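Local coordinates for protein activator of (r)-2-hydroxyglutaryl-coa dehydratase (Acidaminococcus fermentans, PDB 1HUX) that hydrolyses ATP at a very low rate to drive electron transfer that activates (R)-2-hydroxyglutaryl-CoA dehydratase, using one [4Fe-4S] cluster per homodimer in L-glutamate fermentation, at residues I19-S30 and S44-M54; D58-G66 and A250-A258. All coordinates share one frame; numbering follows the deposited sequence.

Interaction 1. Residues I19-S30 and S44-M54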
loop_
_atom_site.group_PDB
_atom_site.type_symbol
_atom_site.label_atom_id
_atom_site.label_comp_id
_atom_site.label_asym_id
_atom_site.label_seq_id
_atom_site.Cartn_x
_atom_site.Cartn_y
_atom_site.Cartn_z
ATOM N N ILE A 19 -18.094 -5.311 30.707
ATOM C CA ILE A 19 -18.338 -5.969 31.989
ATOM C C ILE A 19 -19.754 -6.513 31.936
ATOM O O ILE A 19 -20.708 -5.763 31.680
ATOM C CB ILE A 19 -18.272 -4.976 33.188
ATOM C CG1 ILE A 19 -16.850 -4.460 33.387
ATOM C CG2 ILE A 19 -18.709 -5.666 34.469
ATOM C CD1 ILE A 19 -16.761 -3.378 34.480
ATOM N N LEU A 20 -19.904 -7.813 32.157
ATOM C CA LEU A 20 -21.247 -8.381 32.163
ATOM C C LEU A 20 -21.545 -9.246 33.385
ATOM O O LEU A 20 -20.644 -9.858 34.001
ATOM C CB LEU A 20 -21.541 -9.152 30.862
ATOM C CG LEU A 20 -20.449 -9.918 30.119
ATOM C CD1 LEU A 20 -19.752 -10.891 31.051
ATOM C CD2 LEU A 20 -21.085 -10.642 28.956
ATOM N N LYS A 21 -22.829 -9.268 33.729
ATOM C CA LYS A 21 -23.323 -10.008 34.873
ATOM C C LYS A 21 -23.896 -11.365 34.470
ATOM O O LYS A 21 -24.887 -11.439 33.729
ATOM C CB LYS A 21 -24.386 -9.159 35.585
ATOM C CG LYS A 21 -25.106 -9.838 36.741
ATOM C CD LYS A 21 -25.965 -8.846 37.499
ATOM C CE LYS A 21 -26.963 -8.166 36.590
ATOM N NZ LYS A 21 -27.663 -7.029 37.264
ATOM N N ASP A 22 -23.258 -12.428 34.961
ATOM C CA ASP A 22 -23.684 -13.805 34.703
ATOM C C ASP A 22 -23.523 -14.166 33.243
ATOM O O ASP A 22 -24.138 -15.114 32.761
ATOM C CB ASP A 22 -25.144 -13.989 35.134
ATOM C CG ASP A 22 -25.350 -13.705 36.615
ATOM O OD1 ASP A 22 -26.495 -13.378 37.019
ATOM O OD2 ASP A 22 -24.361 -13.816 37.376
ATOM N N GLY A 23 -22.672 -13.410 32.553
ATOM C CA GLY A 23 -22.431 -13.644 31.139
ATOM C C GLY A 23 -23.675 -13.479 30.289
ATOM O O GLY A 23 -23.705 -13.917 29.142
ATOM N N LYS A 24 -24.696 -12.829 30.835
ATOM C CA LYS A 24 -25.943 -12.660 30.106
ATOM C C LYS A 24 -26.318 -11.222 29.760
ATOM O O LYS A 24 -27.020 -10.990 28.775
ATOM C CB LYS A 24 -27.088 -13.307 30.889
ATOM C CG LYS A 24 -26.876 -14.789 31.182
ATOM C CD LYS A 24 -28.056 -15.388 31.933
ATOM C CE LYS A 24 -29.344 -15.260 31.128
ATOM N NZ LYS A 24 -30.527 -15.806 31.851
ATOM N N GLU A 25 -25.877 -10.255 30.560
ATOM C CA GLU A 25 -26.213 -8.869 30.269
ATOM C C GLU A 25 -25.022 -7.949 30.446
ATOM O O GLU A 25 -24.203 -8.126 31.355
ATOM C CB GLU A 25 -27.369 -8.388 31.149
ATOM C CG GLU A 25 -27.007 -8.193 32.606
ATOM C CD GLU A 25 -28.110 -7.501 33.392
ATOM O OE1 GLU A 25 -29.216 -8.074 33.493
ATOM O OE2 GLU A 25 -27.869 -6.382 33.906
ATOM N N ILE A 26 -24.923 -6.969 29.558
ATOM C CA ILE A 26 -23.843 -5.990 29.603
ATOM C C ILE A 26 -24.204 -4.922 30.630
ATOM O O ILE A 26 -25.279 -4.318 30.558
ATOM C CB ILE A 26 -23.643 -5.316 28.222
ATOM C CG1 ILE A 26 -23.267 -6.376 27.183
ATOM C CG2 ILE A 26 -22.571 -4.242 28.311
ATOM C CD1 ILE A 26 -23.002 -5.816 25.813
ATOM N N VAL A 27 -23.316 -4.694 31.594
ATOM C CA VAL A 27 -23.599 -3.687 32.614
ATOM C C VAL A 27 -22.906 -2.383 32.257
ATOM O O VAL A 27 -23.429 -1.304 32.511
ATOM C CB VAL A 27 -23.158 -4.164 34.036
ATOM C CG1 VAL A 27 -23.990 -5.405 34.457
ATOM C CG2 VAL A 27 -21.660 -4.473 34.054
ATOM N N ALA A 28 -21.739 -2.482 31.639
ATOM C CA ALA A 28 -21.021 -1.285 31.265
ATOM C C ALA A 28 -19.920 -1.580 30.258
ATOM O O ALA A 28 -19.392 -2.708 30.196
ATOM C CB ALA A 28 -20.427 -0.629 32.502
ATOM N N LYS A 29 -19.574 -0.555 29.476
ATOM C CA LYS A 29 -18.523 -0.664 28.465
ATOM C C LYS A 29 -17.749 0.632 28.426
ATOM O O LYS A 29 -18.203 1.643 28.948
ATOM C CB LYS A 29 -19.127 -0.906 27.081
ATOM C CG LYS A 29 -20.071 0.192 26.607
ATOM C CD LYS A 29 -20.219 0.146 25.109
ATOM C CE LYS A 29 -21.257 1.117 24.630
ATOM N NZ LYS A 29 -22.587 0.648 25.102
ATOM N N SER A 30 -16.584 0.605 27.799
ATOM C CA SER A 30 -15.794 1.812 27.693
ATOM C C SER A 30 -14.876 1.742 26.467
ATOM O O SER A 30 -14.641 0.663 25.908
ATOM C CB SER A 30 -14.993 2.024 28.988
ATOM O OG SER A 30 -13.802 1.254 29.025
ATOM N N SER A 44 -9.091 2.729 30.070
ATOM C CA SER A 44 -10.380 2.159 29.698
ATOM C C SER A 44 -10.920 1.240 30.792
ATOM O O SER A 44 -12.135 1.179 31.016
ATOM C CB SER A 44 -10.271 1.398 28.371
ATOM O OG SER A 44 -9.421 0.276 28.488
ATOM N N ILE A 45 -10.018 0.540 31.476
ATOM C CA ILE A 45 -10.431 -0.362 32.550
ATOM C C ILE A 45 -11.071 0.446 33.680
ATOM O O ILE A 45 -12.129 0.082 34.210
ATOM C CB ILE A 45 -9.236 -1.157 33.106
ATOM C CG1 ILE A 45 -8.615 -2.004 31.983
ATOM C CG2 ILE A 45 -9.703 -2.032 34.256
ATOM C CD1 ILE A 45 -7.349 -2.730 32.363
ATOM N N SER A 46 -10.422 1.550 34.033
ATOM C CA SER A 46 -10.926 2.443 35.067
ATOM C C SER A 46 -12.287 2.960 34.601
ATOM O O SER A 46 -13.270 2.945 35.347
ATOM C CB SER A 46 -9.966 3.612 35.236
ATOM O OG SER A 46 -8.619 3.163 35.151
ATOM N N GLU A 47 -12.324 3.416 33.350
ATOM C CA GLU A 47 -13.545 3.927 32.747
ATOM C C GLU A 47 -14.732 2.984 32.972
ATOM O O GLU A 47 -15.799 3.421 33.412
ATOM C CB GLU A 47 -13.346 4.113 31.243
ATOM C CG GLU A 47 -12.251 5.085 30.855
ATOM C CD GLU A 47 -12.659 6.527 31.029
ATOM O OE1 GLU A 47 -11.896 7.413 30.583
ATOM O OE2 GLU A 47 -13.740 6.773 31.608
ATOM N N VAL A 48 -14.549 1.699 32.661
ATOM C CA VAL A 48 -15.643 0.740 32.822
ATOM C C VAL A 48 -16.029 0.604 34.272
ATOM O O VAL A 48 -17.189 0.830 34.652
ATOM C CB VAL A 48 -15.285 -0.683 32.310
ATOM C CG1 VAL A 48 -16.135 -1.023 31.076
ATOM C CG2 VAL A 48 -13.807 -0.779 32.021
ATOM N N LEU A 49 -15.040 0.233 35.076
ATOM C CA LEU A 49 -15.271 0.051 36.487
ATOM C C LEU A 49 -16.068 1.234 37.038
ATOM O O LEU A 49 -17.048 1.047 37.775
ATOM C CB LEU A 49 -13.934 -0.141 37.199
ATOM C CG LEU A 49 -13.323 -1.521 36.883
ATOM C CD1 LEU A 49 -11.871 -1.607 37.330
ATOM C CD2 LEU A 49 -14.170 -2.598 37.536
ATOM N N GLU A 50 -15.685 2.448 36.647
ATOM C CA GLU A 50 -16.392 3.632 37.114
ATOM C C GLU A 50 -17.824 3.634 36.628
ATOM O O GLU A 50 -18.758 3.712 37.425
ATOM C CB GLU A 50 -15.696 4.904 36.643
ATOM C CG GLU A 50 -14.445 5.234 37.420
ATOM C CD GLU A 50 -13.980 6.650 37.166
ATOM O OE1 GLU A 50 -13.681 6.972 35.993
ATOM O OE2 GLU A 50 -13.919 7.436 38.138
ATOM N N ASN A 51 -17.992 3.543 35.315
ATOM C CA ASN A 51 -19.319 3.540 34.720
ATOM C C ASN A 51 -20.214 2.540 35.435
ATOM O O ASN A 51 -21.395 2.814 35.669
ATOM C CB ASN A 51 -19.227 3.182 33.233
ATOM C CG ASN A 51 -18.473 4.227 32.417
ATOM O OD1 ASN A 51 -18.816 5.412 32.429
ATOM N ND2 ASN A 51 -17.449 3.786 31.693
ATOM N N ALA A 52 -19.633 1.398 35.796
ATOM C CA ALA A 52 -20.357 0.320 36.470
ATOM C C ALA A 52 -20.496 0.506 37.979
ATOM O O ALA A 52 -21.386 -0.073 38.602
ATOM C CB ALA A 52 -19.673 -1.017 36.179
ATOM N N HIS A 53 -19.612 1.311 38.557
ATOM C CA HIS A 53 -19.618 1.574 39.994
ATOM C C HIS A 53 -19.108 0.365 40.748
ATOM O O HIS A 53 -19.710 -0.034 41.741
ATOM C CB HIS A 53 -21.027 1.904 40.504
ATOM C CG HIS A 53 -21.659 3.072 39.820
ATOM N ND1 HIS A 53 -21.071 4.319 39.775
ATOM C CD2 HIS A 53 -22.826 3.179 39.142
ATOM C CE1 HIS A 53 -21.848 5.143 39.096
ATOM N NE2 HIS A 53 -22.919 4.475 38.701
ATOM N N MET A 54 -18.014 -0.225 40.270
ATOM C CA MET A 54 -17.440 -1.387 40.934
ATOM C C MET A 54 -15.942 -1.302 40.915
ATOM O O MET A 54 -15.366 -0.463 40.226
ATOM C CB MET A 54 -17.890 -2.676 40.254
ATOM C CG MET A 54 -19.388 -2.717 40.012
ATOM S SD MET A 54 -19.936 -4.258 39.296
ATOM C CE MET A 54 -18.971 -4.260 37.829
#
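Ile19 and Ala28, paired in the hairpin of strands 14-21 and 25-33, press their side chains against helix 40-52, which lies on one face of the sheet in this actin-fold ATPase. Strand 25-30 and helix 44-52 run nearly antiparallel, at 152°, with their axes 6.9 Å apart. The Ile19 CB points toward the helix, and there the chain divides. The CG2 branch lies anti to the backbone N and meets Met54 tip to tip, 3.7 Å from CG2 to Met54 CE. The other branch has CG1 anti to the carbonyl carbon (chi1 -68°), and the extended chi2 of 175° carries CD1 onto the helix surface. CD1 packs 3.8 Å from Val48 CB, with Leu49 CD2 and Ala52 CB slightly farther off. The helix ends in a Schellman motif at His53, and Met54, the next residue, has its CB directed toward the hairpin. Beside Ile19, Ala28 brings its CB to 3.8 Å from the CB of Ala52, a pairing of small side chains that lets strand and helix come close. Val27 and Ala28 both face Ile19 in a classic beta bulge, so the Ala28 contact sits on the bulge itself. Farther along the strand, Val48 CG1 lies over the Lys29 backbone, 3.5 Å from Lys29 C, while Lys29 makes a cation-pi contact with Tyr244. Ser44 OG bonds to Pro41 O and weakly to Ser15 OG of the ATP site. At the end of the contact Ser30 CB abuts Glu47 CB, and Ser30 OG donates to Ser44 O at 2.6 Å, a carbonyl whose modelled position is less certain.

Interaction 2. Residues D58-G66 and A250-A258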
loop_
_atom_site.group_PDB
_atom_site.type_symbol
_atom_site.label_atom_id
_atom_site.label_comp_id
_atom_site.label_asym_id
_atom_site.label_seq_id
_atom_site.Cartn_x
_atom_site.Cartn_y
_atom_site.Cartn_z
ATOM N N ASP A 58 -14.100 -6.635 42.183
ATOM C CA ASP A 58 -15.473 -7.134 42.018
ATOM C C ASP A 58 -15.619 -8.044 40.795
ATOM O O ASP A 58 -16.634 -8.719 40.597
ATOM C CB ASP A 58 -16.456 -5.974 41.888
ATOM C CG ASP A 58 -16.631 -5.229 43.179
ATOM O OD1 ASP A 58 -16.924 -5.890 44.208
ATOM O OD2 ASP A 58 -16.475 -3.988 43.158
ATOM N N MET A 59 -14.592 -8.048 39.968
ATOM C CA MET A 59 -14.602 -8.870 38.788
ATOM C C MET A 59 -14.171 -10.285 39.157
ATOM O O MET A 59 -13.110 -10.464 39.769
ATOM C CB MET A 59 -13.649 -8.269 37.754
ATOM C CG MET A 59 -14.005 -6.845 37.365
ATOM S SD MET A 59 -15.697 -6.669 36.764
ATOM C CE MET A 59 -16.590 -6.228 38.278
ATOM N N ALA A 60 -15.005 -11.267 38.788
ATOM C CA ALA A 60 -14.754 -12.692 39.024
ATOM C C ALA A 60 -13.560 -13.180 38.194
ATOM O O ALA A 60 -12.667 -13.877 38.686
ATOM C CB ALA A 60 -15.990 -13.478 38.674
ATOM N N PHE A 61 -13.541 -12.802 36.925
ATOM C CA PHE A 61 -12.450 -13.197 36.052
ATOM C C PHE A 61 -12.221 -12.069 35.044
ATOM O O PHE A 61 -13.164 -11.387 34.624
ATOM C CB PHE A 61 -12.807 -14.506 35.331
ATOM C CG PHE A 61 -11.622 -15.223 34.747
ATOM C CD1 PHE A 61 -10.824 -16.021 35.545
ATOM C CD2 PHE A 61 -11.303 -15.099 33.396
ATOM C CE1 PHE A 61 -9.715 -16.703 35.020
ATOM C CE2 PHE A 61 -10.186 -15.775 32.845
ATOM C CZ PHE A 61 -9.394 -16.580 33.665
ATOM N N THR A 62 -10.966 -11.859 34.674
ATOM C CA THR A 62 -10.641 -10.822 33.716
ATOM C C THR A 62 -9.898 -11.458 32.549
ATOM O O THR A 62 -8.918 -12.188 32.732
ATOM C CB THR A 62 -9.779 -9.692 34.365
ATOM O OG1 THR A 62 -10.593 -8.942 35.276
ATOM C CG2 THR A 62 -9.218 -8.747 33.303
ATOM N N LEU A 63 -10.381 -11.171 31.345
ATOM C CA LEU A 63 -9.789 -11.721 30.150
ATOM C C LEU A 63 -9.467 -10.622 29.153
ATOM O O LEU A 63 -10.338 -9.844 28.768
ATOM C CB LEU A 63 -10.757 -12.727 29.531
ATOM C CG LEU A 63 -10.103 -14.029 29.082
ATOM C CD1 LEU A 63 -11.215 -15.048 28.842
ATOM C CD2 LEU A 63 -9.238 -13.806 27.837
ATOM N N ALA A 64 -8.211 -10.572 28.733
ATOM C CA ALA A 64 -7.766 -9.571 27.782
ATOM C C ALA A 64 -7.489 -10.165 26.410
ATOM O O ALA A 64 -7.033 -11.299 26.295
ATOM C CB ALA A 64 -6.517 -8.880 28.304
ATOM N N THR A 65 -7.756 -9.372 25.374
ATOM C CA THR A 65 -7.541 -9.778 23.990
ATOM C C THR A 65 -7.142 -8.555 23.171
ATOM O O THR A 65 -7.212 -7.426 23.655
ATOM C CB THR A 65 -8.837 -10.376 23.385
ATOM O OG1 THR A 65 -8.614 -10.736 22.016
ATOM C CG2 THR A 65 -9.982 -9.366 23.468
ATOM N N GLY A 66 -6.724 -8.777 21.932
ATOM C CA GLY A 66 -6.359 -7.663 21.077
ATOM C C GLY A 66 -4.899 -7.644 20.697
ATOM O O GLY A 66 -4.154 -8.563 21.041
ATOM N N ALA A 250 -14.418 -11.322 25.059
ATOM C CA ALA A 250 -13.530 -11.611 26.177
ATOM C C ALA A 250 -14.349 -11.781 27.461
ATOM O O ALA A 250 -14.115 -12.709 28.244
ATOM C CB ALA A 250 -12.508 -10.493 26.339
ATOM N N ALA A 251 -15.319 -10.896 27.666
ATOM C CA ALA A 251 -16.142 -10.969 28.863
ATOM C C ALA A 251 -16.897 -12.303 28.910
ATOM O O ALA A 251 -17.075 -12.880 29.986
ATOM C CB ALA A 251 -17.128 -9.768 28.910
ATOM N N LEU A 252 -17.321 -12.801 27.745
ATOM C CA LEU A 252 -18.056 -14.061 27.690
ATOM C C LEU A 252 -17.118 -15.210 28.003
ATOM O O LEU A 252 -17.494 -16.128 28.710
ATOM C CB LEU A 252 -18.709 -14.242 26.324
ATOM C CG LEU A 252 -19.881 -13.289 26.051
ATOM C CD1 LEU A 252 -20.253 -13.292 24.566
ATOM C CD2 LEU A 252 -21.077 -13.691 26.904
ATOM N N TYR A 253 -15.894 -15.163 27.493
ATOM C CA TYR A 253 -14.939 -16.218 27.798
ATOM C C TYR A 253 -14.519 -16.157 29.253
ATOM O O TYR A 253 -14.095 -17.161 29.821
ATOM C CB TYR A 253 -13.690 -16.108 26.944
ATOM C CG TYR A 253 -13.805 -16.859 25.657
ATOM C CD1 TYR A 253 -13.817 -16.186 24.439
ATOM C CD2 TYR A 253 -13.929 -18.246 25.650
ATOM C CE1 TYR A 253 -13.953 -16.876 23.232
ATOM C CE2 TYR A 253 -14.068 -18.953 24.454
ATOM C CZ TYR A 253 -14.083 -18.264 23.241
ATOM O OH TYR A 253 -14.251 -18.945 22.042
ATOM N N ALA A 254 -14.617 -14.969 29.849
ATOM C CA ALA A 254 -14.253 -14.768 31.245
ATOM C C ALA A 254 -15.293 -15.427 32.123
ATOM O O ALA A 254 -14.957 -16.217 33.001
ATOM C CB ALA A 254 -14.179 -13.292 31.558
ATOM N N TYR A 255 -16.559 -15.095 31.883
ATOM C CA TYR A 255 -17.654 -15.661 32.663
ATOM C C TYR A 255 -17.692 -17.167 32.499
ATOM O O TYR A 255 -18.259 -17.880 33.325
ATOM C CB TYR A 255 -18.990 -15.091 32.217
ATOM C CG TYR A 255 -20.151 -15.896 32.736
ATOM C CD1 TYR A 255 -20.688 -15.653 33.994
ATOM C CD2 TYR A 255 -20.693 -16.928 31.980
ATOM C CE1 TYR A 255 -21.746 -16.421 34.492
ATOM C CE2 TYR A 255 -21.747 -17.701 32.458
ATOM C CZ TYR A 255 -22.276 -17.446 33.713
ATOM O OH TYR A 255 -23.351 -18.201 34.164
ATOM N N LYS A 256 -17.105 -17.650 31.412
ATOM C CA LYS A 256 -17.074 -19.078 31.154
ATOM C C LYS A 256 -15.957 -19.691 31.991
ATOM O O LYS A 256 -16.134 -20.738 32.615
ATOM C CB LYS A 256 -16.849 -19.327 29.661
ATOM C CG LYS A 256 -16.985 -20.782 29.238
ATOM C CD LYS A 256 -17.341 -20.916 27.754
ATOM C CE LYS A 256 -18.757 -20.414 27.476
ATOM N NZ LYS A 256 -19.097 -20.492 26.030
ATOM N N LYS A 257 -14.808 -19.023 32.009
ATOM C CA LYS A 257 -13.656 -19.476 32.782
ATOM C C LYS A 257 -13.973 -19.387 34.272
ATOM O O LYS A 257 -13.370 -20.075 35.089
ATOM C CB LYS A 257 -12.447 -18.597 32.474
ATOM C CG LYS A 257 -11.356 -19.307 31.725
ATOM C CD LYS A 257 -10.838 -20.476 32.533
ATOM C CE LYS A 257 -9.714 -21.194 31.803
ATOM N NZ LYS A 257 -9.226 -22.392 32.559
ATOM N N ALA A 258 -14.932 -18.530 34.614
ATOM C CA ALA A 258 -15.328 -18.322 36.000
ATOM C C ALA A 258 -16.477 -19.234 36.372
ATOM O O ALA A 258 -17.284 -18.921 37.250
ATOM C CB ALA A 258 -15.727 -16.854 36.221
#
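Ala60 begins the contact with its methyl group against the last residue of the facing segment, 4.2 Å from Ala60 CB to Ala258 CB. Phe61 follows with the aromatic part of the interface. Its CB sits 3.9 Å from Ala258 CB, and with CG anti to the backbone N (chi1 -162°) the ring is brought to Ala254 and Lys257. Lys257 CB comes over one face in a CH-pi contact, 3.7 Å from the centroid of the Phe61 ring and 15° off its normal, offset toward the rim. At the ring's edge, in plane, stands Ala254 CB, 3.9 Å from Phe61 CD2. With an alanine at Phe61, the aliphatic root of Lys257 would probably lose its aromatic platform and a gap would open beside Ala254. Thr62 turns its side chain to the other face of the sheet, where it touches Leu6. Such alternation is that of any beta strand; in this actin-fold sheet strand 61-65 lies between strands 4-10 and 78-80, parallel to both, and helix 250-257 packs on its face, roughly antiparallel at 143°, the axes of the short segments 7.2 Å apart. Leu63 returns to the helix side. Its CB approaches Ala254 CB to 4.0 Å, and its CD1 branch crosses toward Tyr253, meeting the CB of that residue and not the far end of its ring; Met88 and Met80 also touch the Tyr253 side chain. Thr65 divides its branches: OG1, anti to the backbone N, bonds to Met80 O of the adjacent strand, while CG2 lies 4.0 Å from Ala250 CB, the same methyl group that rests against Leu63 O.

Overall arrangement
Both contacts pack a helix on the same five-stranded sheet, ordered 25-33, 14-21, 4-10, 61-65, 78-80, and their centres lie 12 Å apart. Helix 40-52 of interaction 1 and helix 245-257 of interaction 2 take opposite faces: Ile19 points to the first, whereas its neighbour Leu20 packs on the second. Interaction 1 is local and closes just before strand 61-65; interaction 2 brings a helix from nearly the end of the chain back to this sheet. Met54 touches Met59, and Tyr255 and Leu252 pack against the hairpin turn at Asp22 and Gly23. Together they sandwich a sheet of the actin-type ATPase core between two helices.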